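Local coordinates for mandelate racemase/muconate lactonizing enzyme-like protein (PDB 3RCY), which is of unassigned substrate but, as a member of the enolase superfamily, probably catalyses a magnesium-dependent isomerisation or dehydration of an acid sugar or related carboxylate, at residues A[186-197]-A[224-232]; A[127-135]-A[156-167]. All coordinates share one frame; numbering follows the deposited sequence. Where two conformers were deposited one is given.

Contact 1: A[186-197]-A[224-232]; sequences ISLSVEFCRKIR and QAIEPYSPL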
# COMPACT_ATOMS: atom_id res chain seq x y z
N ILE A 186 -9.27 31.39 11.73
CA ILE A 186 -10.29 30.60 11.07
C ILE A 186 -11.52 31.46 10.78
O ILE A 186 -11.99 31.48 9.65
CB ILE A 186 -10.64 29.30 11.85
CG1 ILE A 186 -9.42 28.36 11.86
CG2 ILE A 186 -11.86 28.60 11.21
CD1 ILE A 186 -9.54 27.15 12.80
N SER A 187 -12.03 32.18 11.78
CA SER A 187 -13.23 33.00 11.59
C SER A 187 -13.00 34.11 10.57
O SER A 187 -13.89 34.43 9.78
CB SER A 187 -13.71 33.58 12.91
OG SER A 187 -13.99 32.54 13.83
N LEU A 188 -11.81 34.71 10.58
CA LEU A 188 -11.50 35.76 9.61
C LEU A 188 -11.46 35.18 8.19
O LEU A 188 -11.94 35.80 7.25
CB LEU A 188 -10.19 36.48 9.91
CG LEU A 188 -9.95 37.76 9.09
CD1 LEU A 188 -11.01 38.84 9.38
CD2 LEU A 188 -8.54 38.32 9.32
N SER A 189 -10.88 33.98 8.05
CA SER A 189 -10.81 33.31 6.76
C SER A 189 -12.20 33.02 6.21
O SER A 189 -12.44 33.17 5.01
CB SER A 189 -10.00 32.01 6.86
OG SER A 189 -8.65 32.29 7.16
N VAL A 190 -13.11 32.59 7.08
CA VAL A 190 -14.51 32.36 6.72
C VAL A 190 -15.19 33.68 6.32
O VAL A 190 -15.88 33.75 5.31
CB VAL A 190 -15.28 31.65 7.88
CG1 VAL A 190 -16.78 31.66 7.64
CG2 VAL A 190 -14.77 30.20 8.07
N GLU A 191 -14.97 34.73 7.12
CA GLU A 191 -15.52 36.05 6.80
C GLU A 191 -15.05 36.57 5.43
O GLU A 191 -15.86 37.09 4.65
CB GLU A 191 -15.18 37.07 7.90
CG GLU A 191 -15.95 38.38 7.75
CD GLU A 191 -15.42 39.51 8.63
OE1 GLU A 191 -14.46 39.29 9.40
OE2 GLU A 191 -15.97 40.63 8.53
N PHE A 192 -13.76 36.44 5.14
CA PHE A 192 -13.21 36.80 3.83
C PHE A 192 -13.90 36.03 2.69
O PHE A 192 -14.37 36.64 1.73
CB PHE A 192 -11.70 36.53 3.77
CG PHE A 192 -10.83 37.74 4.08
CD1 PHE A 192 -10.82 38.31 5.35
CD2 PHE A 192 -9.98 38.26 3.10
CE1 PHE A 192 -10.00 39.41 5.64
CE2 PHE A 192 -9.15 39.36 3.38
CZ PHE A 192 -9.17 39.94 4.65
N CYS A 193 -13.95 34.70 2.79
CA CYS A 193 -14.56 33.89 1.75
C CYS A 193 -16.03 34.25 1.55
O CYS A 193 -16.48 34.40 0.42
CB CYS A 193 -14.43 32.39 2.06
SG CYS A 193 -12.75 31.75 1.87
N ARG A 194 -16.77 34.40 2.66
CA ARG A 194 -18.19 34.74 2.60
C ARG A 194 -18.42 36.08 1.89
O ARG A 194 -19.25 36.18 0.97
CB ARG A 194 -18.81 34.74 4.01
CG ARG A 194 -20.30 35.15 4.05
CD ARG A 194 -20.92 35.05 5.46
NE ARG A 194 -20.18 35.77 6.50
CZ ARG A 194 -20.40 37.04 6.86
NH1 ARG A 194 -21.34 37.76 6.25
NH2 ARG A 194 -19.68 37.59 7.83
N LYS A 195 -17.69 37.11 2.32
CA LYS A 195 -17.86 38.46 1.78
C LYS A 195 -17.34 38.61 0.35
O LYS A 195 -17.95 39.31 -0.47
CB LYS A 195 -17.26 39.52 2.72
CG LYS A 195 -18.05 39.63 4.03
CD LYS A 195 -17.56 40.75 4.92
CE LYS A 195 -18.44 40.83 6.16
NZ LYS A 195 -17.98 41.87 7.11
N ILE A 196 -16.23 37.94 0.04
CA ILE A 196 -15.69 37.97 -1.32
C ILE A 196 -16.60 37.19 -2.28
O ILE A 196 -16.88 37.67 -3.38
CB ILE A 196 -14.20 37.51 -1.38
CG1 ILE A 196 -13.31 38.51 -0.63
CG2 ILE A 196 -13.71 37.37 -2.83
CD1 ILE A 196 -11.93 37.97 -0.23
N ARG A 197 -17.09 36.03 -1.86
CA ARG A 197 -18.06 35.27 -2.67
C ARG A 197 -19.33 36.10 -2.90
O ARG A 197 -19.86 36.13 -4.01
CB ARG A 197 -18.39 33.91 -2.03
CG ARG A 197 -19.54 33.12 -2.72
CD ARG A 197 -19.18 32.76 -4.16
NE ARG A 197 -18.14 31.73 -4.19
CZ ARG A 197 -17.27 31.55 -5.18
NH1 ARG A 197 -16.37 30.58 -5.09
NH2 ARG A 197 -17.29 32.33 -6.26
N GLN A 224 -11.34 22.83 6.18
CA GLN A 224 -12.72 22.39 6.28
C GLN A 224 -13.71 23.55 6.51
O GLN A 224 -14.84 23.50 6.02
CB GLN A 224 -12.87 21.28 7.34
CG GLN A 224 -12.79 21.72 8.79
CD GLN A 224 -12.77 20.54 9.76
OE1 GLN A 224 -13.78 20.23 10.40
NE2 GLN A 224 -11.63 19.87 9.84
N ALA A 225 -13.25 24.59 7.21
CA ALA A 225 -14.07 25.77 7.51
C ALA A 225 -14.42 26.60 6.27
O ALA A 225 -15.49 27.20 6.21
CB ALA A 225 -13.38 26.64 8.55
N ILE A 226 -13.53 26.62 5.28
CA ILE A 226 -13.73 27.45 4.09
C ILE A 226 -14.32 26.67 2.90
O ILE A 226 -14.66 27.26 1.88
CB ILE A 226 -12.43 28.21 3.69
CG1 ILE A 226 -11.30 27.23 3.33
CG2 ILE A 226 -11.99 29.17 4.81
CD1 ILE A 226 -10.15 27.85 2.51
N GLU A 227 -14.43 25.35 3.05
CA GLU A 227 -15.09 24.50 2.04
C GLU A 227 -16.44 25.01 1.48
O GLU A 227 -16.65 24.93 0.27
CB GLU A 227 -15.26 23.06 2.54
CG GLU A 227 -13.99 22.23 2.41
CD GLU A 227 -14.05 20.91 3.14
OE1 GLU A 227 -15.14 20.46 3.55
OE2 GLU A 227 -12.97 20.30 3.28
N PRO A 228 -17.34 25.53 2.34
CA PRO A 228 -18.66 25.95 1.83
C PRO A 228 -18.64 27.07 0.78
O PRO A 228 -19.65 27.29 0.11
CB PRO A 228 -19.40 26.43 3.09
CG PRO A 228 -18.71 25.72 4.22
CD PRO A 228 -17.27 25.68 3.81
N TYR A 229 -17.51 27.75 0.62
CA TYR A 229 -17.44 28.89 -0.31
C TYR A 229 -16.86 28.49 -1.66
O TYR A 229 -16.65 29.35 -2.53
CB TYR A 229 -16.71 30.08 0.35
CG TYR A 229 -17.41 30.38 1.64
CD1 TYR A 229 -18.60 31.12 1.65
CD2 TYR A 229 -16.96 29.84 2.84
CE1 TYR A 229 -19.29 31.35 2.84
CE2 TYR A 229 -17.63 30.07 4.03
CZ TYR A 229 -18.80 30.82 4.02
OH TYR A 229 -19.46 31.03 5.20
N SER A 230 -16.64 27.19 -1.81
CA SER A 230 -16.13 26.59 -3.03
C SER A 230 -14.86 27.29 -3.58
O SER A 230 -14.80 27.65 -4.76
CB SER A 230 -17.24 26.51 -4.10
OG SER A 230 -16.77 25.80 -5.24
N PRO A 231 -13.84 27.49 -2.72
CA PRO A 231 -12.60 28.06 -3.27
C PRO A 231 -11.99 27.14 -4.34
O PRO A 231 -12.05 25.91 -4.21
CB PRO A 231 -11.68 28.14 -2.05
CG PRO A 231 -12.23 27.15 -1.08
CD PRO A 231 -13.71 27.12 -1.30
N LEU A 232 -11.44 27.73 -5.39
CA LEU A 232 -10.87 26.96 -6.49
C LEU A 232 -9.60 26.21 -6.06
O LEU A 232 -9.37 25.09 -6.51
CB LEU A 232 -10.61 27.86 -7.71
CG LEU A 232 -10.10 27.19 -9.01
CD1 LEU A 232 -10.51 27.99 -10.21
CD2 LEU A 232 -8.57 27.03 -9.00
O HOH W 1 -14.03 29.53 -6.55

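Contact 2: A[127-135]-A[156-167]; sequences RAYTYLYPL and DCVARGYTAVKF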
# COMPACT_ATOMS: atom_id res chain seq x y z
N ARG A 127 -5.76 32.79 -19.22
CA ARG A 127 -6.49 33.27 -18.06
C ARG A 127 -5.53 33.84 -17.02
O ARG A 127 -4.55 33.19 -16.66
CB ARG A 127 -7.30 32.12 -17.47
CG ARG A 127 -8.30 32.53 -16.43
CD ARG A 127 -9.12 31.32 -15.99
NE ARG A 127 -9.99 31.67 -14.88
CZ ARG A 127 -10.62 30.79 -14.10
NH1 ARG A 127 -10.48 29.49 -14.30
NH2 ARG A 127 -11.39 31.24 -13.11
N ALA A 128 -5.80 35.06 -16.57
CA ALA A 128 -4.96 35.72 -15.56
C ALA A 128 -5.68 35.84 -14.23
O ALA A 128 -6.92 35.81 -14.17
CB ALA A 128 -4.53 37.11 -16.05
N TYR A 129 -4.91 35.98 -13.16
CA TYR A 129 -5.49 36.35 -11.87
C TYR A 129 -4.56 37.30 -11.12
O TYR A 129 -3.39 37.46 -11.48
CB TYR A 129 -5.79 35.12 -11.01
CG TYR A 129 -4.62 34.49 -10.27
CD1 TYR A 129 -3.89 33.44 -10.84
CD2 TYR A 129 -4.25 34.92 -8.98
CE1 TYR A 129 -2.84 32.84 -10.17
CE2 TYR A 129 -3.19 34.32 -8.30
CZ TYR A 129 -2.49 33.28 -8.90
OH TYR A 129 -1.45 32.67 -8.25
N THR A 130 -5.07 37.90 -10.05
CA THR A 130 -4.27 38.77 -9.21
C THR A 130 -4.61 38.57 -7.74
O THR A 130 -5.71 38.10 -7.42
CB THR A 130 -4.44 40.27 -9.63
OG1 THR A 130 -3.65 41.12 -8.79
CG2 THR A 130 -5.89 40.71 -9.55
N TYR A 131 -3.67 38.89 -6.85
CA TYR A 131 -3.97 39.13 -5.45
C TYR A 131 -4.96 40.28 -5.35
O TYR A 131 -5.01 41.14 -6.24
CB TYR A 131 -2.72 39.55 -4.68
CG TYR A 131 -1.96 38.47 -3.97
CD1 TYR A 131 -0.62 38.22 -4.30
CD2 TYR A 131 -2.54 37.72 -2.95
CE1 TYR A 131 0.12 37.25 -3.65
CE2 TYR A 131 -1.80 36.73 -2.28
CZ TYR A 131 -0.47 36.51 -2.64
OH TYR A 131 0.29 35.54 -2.01
N LEU A 132 -5.70 40.32 -4.25
CA LEU A 132 -6.46 41.50 -3.87
C LEU A 132 -5.54 42.51 -3.19
O LEU A 132 -5.02 42.26 -2.10
CB LEU A 132 -7.63 41.13 -2.95
CG LEU A 132 -8.64 40.17 -3.57
CD1 LEU A 132 -9.71 39.77 -2.56
CD2 LEU A 132 -9.26 40.81 -4.81
N TYR A 133 -5.33 43.65 -3.85
CA TYR A 133 -4.48 44.72 -3.30
C TYR A 133 -5.35 45.87 -2.81
O TYR A 133 -6.49 46.03 -3.29
CB TYR A 133 -3.50 45.23 -4.37
CG TYR A 133 -2.48 44.20 -4.81
CD1 TYR A 133 -1.40 43.88 -3.99
CD2 TYR A 133 -2.60 43.54 -6.04
CE1 TYR A 133 -0.45 42.93 -4.37
CE2 TYR A 133 -1.66 42.59 -6.44
CZ TYR A 133 -0.59 42.29 -5.59
OH TYR A 133 0.36 41.36 -5.96
N PRO A 134 -4.84 46.68 -1.86
CA PRO A 134 -5.61 47.83 -1.38
C PRO A 134 -5.97 48.76 -2.52
O PRO A 134 -5.14 49.02 -3.41
CB PRO A 134 -4.64 48.54 -0.41
CG PRO A 134 -3.64 47.52 -0.03
CD PRO A 134 -3.52 46.58 -1.20
N LEU A 135 -7.21 49.23 -2.52
CA LEU A 135 -7.65 50.32 -3.39
C LEU A 135 -7.12 51.64 -2.82
O LEU A 135 -6.66 51.67 -1.68
CB LEU A 135 -9.18 50.31 -3.51
CG LEU A 135 -9.77 49.10 -4.26
CD1 LEU A 135 -11.30 49.16 -4.29
CD2 LEU A 135 -9.21 48.99 -5.68
N ASP A 156 -13.83 45.31 -7.66
CA ASP A 156 -13.09 46.07 -8.66
C ASP A 156 -12.31 45.16 -9.64
O ASP A 156 -12.33 45.40 -10.84
CB ASP A 156 -12.15 47.08 -7.99
CG ASP A 156 -11.60 48.09 -8.97
OD1 ASP A 156 -12.39 48.82 -9.61
OD2 ASP A 156 -10.38 48.13 -9.13
N CYS A 157 -11.65 44.13 -9.13
CA CYS A 157 -10.96 43.16 -10.00
C CYS A 157 -11.92 42.53 -11.01
O CYS A 157 -11.62 42.41 -12.20
CB CYS A 157 -10.29 42.06 -9.17
SG CYS A 157 -8.84 42.62 -8.33
N VAL A 158 -13.08 42.12 -10.52
CA VAL A 158 -14.09 41.48 -11.36
C VAL A 158 -14.67 42.44 -12.40
O VAL A 158 -14.85 42.07 -13.56
CB VAL A 158 -15.19 40.82 -10.49
CG1 VAL A 158 -16.38 40.40 -11.33
CG2 VAL A 158 -14.59 39.62 -9.76
N ALA A 159 -14.93 43.68 -11.99
CA ALA A 159 -15.41 44.71 -12.92
C ALA A 159 -14.44 44.85 -14.08
O ALA A 159 -14.86 44.99 -15.23
CB ALA A 159 -15.60 46.04 -12.20
N ARG A 160 -13.17 44.73 -13.78
CA ARG A 160 -12.06 44.90 -14.68
C ARG A 160 -11.82 43.64 -15.50
O ARG A 160 -10.92 43.63 -16.27
CB ARG A 160 -10.78 45.24 -13.90
CG ARG A 160 -10.34 46.69 -13.69
CD ARG A 160 -9.49 46.92 -12.39
NE ARG A 160 -8.57 45.83 -11.91
CZ ARG A 160 -8.13 45.71 -10.64
NH1 ARG A 160 -7.11 44.88 -10.32
NH2 ARG A 160 -8.69 46.44 -9.70
N GLY A 161 -12.61 42.60 -15.32
CA GLY A 161 -12.53 41.37 -16.11
C GLY A 161 -11.83 40.17 -15.52
O GLY A 161 -11.85 39.10 -16.12
N TYR A 162 -11.20 40.31 -14.35
CA TYR A 162 -10.57 39.15 -13.69
C TYR A 162 -11.60 38.08 -13.35
O TYR A 162 -12.71 38.40 -12.88
CB TYR A 162 -9.78 39.56 -12.45
CG TYR A 162 -8.48 40.23 -12.80
CD1 TYR A 162 -7.34 39.47 -13.10
CD2 TYR A 162 -8.38 41.62 -12.84
CE1 TYR A 162 -6.14 40.08 -13.43
CE2 TYR A 162 -7.18 42.24 -13.17
CZ TYR A 162 -6.07 41.47 -13.47
OH TYR A 162 -4.89 42.09 -13.80
N THR A 163 -11.24 36.83 -13.62
CA THR A 163 -12.12 35.69 -13.39
C THR A 163 -11.69 34.87 -12.17
O THR A 163 -12.21 33.78 -11.90
CB THR A 163 -12.18 34.77 -14.63
OG1 THR A 163 -10.87 34.24 -14.90
CG2 THR A 163 -12.69 35.54 -15.86
N ALA A 164 -10.70 35.38 -11.43
CA ALA A 164 -10.22 34.74 -10.21
C ALA A 164 -9.42 35.75 -9.41
O ALA A 164 -8.71 36.59 -9.99
CB ALA A 164 -9.37 33.49 -10.54
N VAL A 165 -9.55 35.68 -8.09
CA VAL A 165 -8.87 36.59 -7.18
C VAL A 165 -8.28 35.83 -6.01
O VAL A 165 -8.87 34.86 -5.54
CB VAL A 165 -9.80 37.73 -6.66
CG1 VAL A 165 -10.27 38.61 -7.82
CG2 VAL A 165 -11.00 37.18 -5.88
N LYS A 166 -7.11 36.28 -5.55
CA LYS A 166 -6.37 35.61 -4.48
C LYS A 166 -6.18 36.50 -3.25
O LYS A 166 -6.07 37.73 -3.37
CB LYS A 166 -5.01 35.11 -4.99
CG LYS A 166 -4.29 34.16 -4.02
CD LYS A 166 -3.31 33.25 -4.75
CE LYS A 166 -1.90 33.84 -4.79
NZ LYS A 166 -0.97 32.89 -5.47
N PHE A 167 -6.17 35.86 -2.08
CA PHE A 167 -6.09 36.55 -0.79
C PHE A 167 -5.67 35.54 0.27
O PHE A 167 -5.96 34.33 0.15
CB PHE A 167 -7.45 37.18 -0.43
CG PHE A 167 -8.61 36.23 -0.51
CD1 PHE A 167 -9.23 35.95 -1.74
CD2 PHE A 167 -9.08 35.58 0.63
CE1 PHE A 167 -10.29 35.04 -1.82
CE2 PHE A 167 -10.13 34.68 0.57
CZ PHE A 167 -10.74 34.40 -0.66
O HOH W 2 -9.14 36.22 -15.51

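Contact 1: A[186-197]-A[224-232]
Cys193 and Tyr229 meet where segment 186-197 of helix 183-200 packs against the end of helix 216-226 and the 3-10 turn behind it. Here the fit is close: Cys193 CB touches Tyr229 CG at 3.6 Å, and the phenol ring runs along the helix backbone, one face over the Cys193-Arg194 peptide. SG, anti to its carbonyl carbon (chi1 -72°), is turned toward Ile226, where CG2 lies 4.0 Å from it. Farther back along the helix, Val190 divides its methyls: CG2 packs on Ala225 CB, while CG1 crosses to the ring near CE2. Ile186 CG2 ends the row, 3.6 Å from Ala225 CB. The solvent side is that of the exposed Arg194, whose aliphatic base still flanks CE1 of Tyr229 but whose guanidinium leads away. Arg197 is a separate polar anchor at the C-terminal end of its segment, gripping one carbonyl side-on: NH1 reaches Tyr229 O at 2.9 Å (161° at the hydrogen) and NE at 3.3 Å, with Tyr229 O lying in the guanidinium plane. A water ties NH1 to Ser230 O, and NH2 goes to the carbonyls of Gly201 and Ala204. These are neighbouring outer helices of the enolase-type beta/alpha barrel, joined side by side.

Contact 2: A[127-135]-A[156-167]
Leu132 and Val165 form the apolar centre, CD2 of the leucine 3.6 Å from Val165 CB, with its other methyl, CD1, beside the Phe167 ring. Cys157 SG comes up from helix 147-159 against Leu132 CD2 and Thr130 CG2. That same threonine methyl sits over the middle of the Tyr162 ring, 3.8 Å from its centroid and 6° off the normal, a CH-pi contact. Around this core the strands pair in parallel: Lys166 N donates to Thr130 O, and Lys166 O receives Leu132 N at 2.8 Å. On the sheet face shared with Tyr131, Lys166 lays CE over that ring, and its chain, bent at chi3 (93°), carries NZ to Tyr129 OH at 2.8 Å, in the plane of the Tyr129 ring; NZ also forms salt bridges with Glu235 and Glu336. At the far edge the extended Arg127 holds Thr163 with two nitrogens: NE bonds OG1 at 2.7 Å, and NH2 meets Thr163 O from above its carbonyl plane while also bridging to Asp205. Replacing Arg127 with alanine would remove both bonds to Thr163 and is likely to leave the Asp205 carboxylate without this charge partner. A water bridges Ala128 O and Thr163 N. Strand, helix and strand make a beta-alpha-beta crossover of the enolase-type barrel, bringing Lys166 to the magnesium site.

In the fold
In sequence, all of contact 2 precedes contact 1, and strand 164-167 leads on to helix 183-200. The centres of the two contacts lie about 17 Å apart, yet the two touch: Ile196 CD1 reaches Leu132 CD1 and Phe167 CD1, each at 3.7 Å, while Phe192 CD2 packs on Phe167 CD2 at 3.8 Å. The helix of contact 1 thus covers the outer side of the barrel strands in contact 2. Contact 2 faces the active centre, the Lys166 side chain being about 4 Å from the bound magnesium ion and salt-bridged to its ligand Glu235; contact 1 is peripheral, the Ile226 side chain about 14 Å from the ion. Both also touch the second subunit.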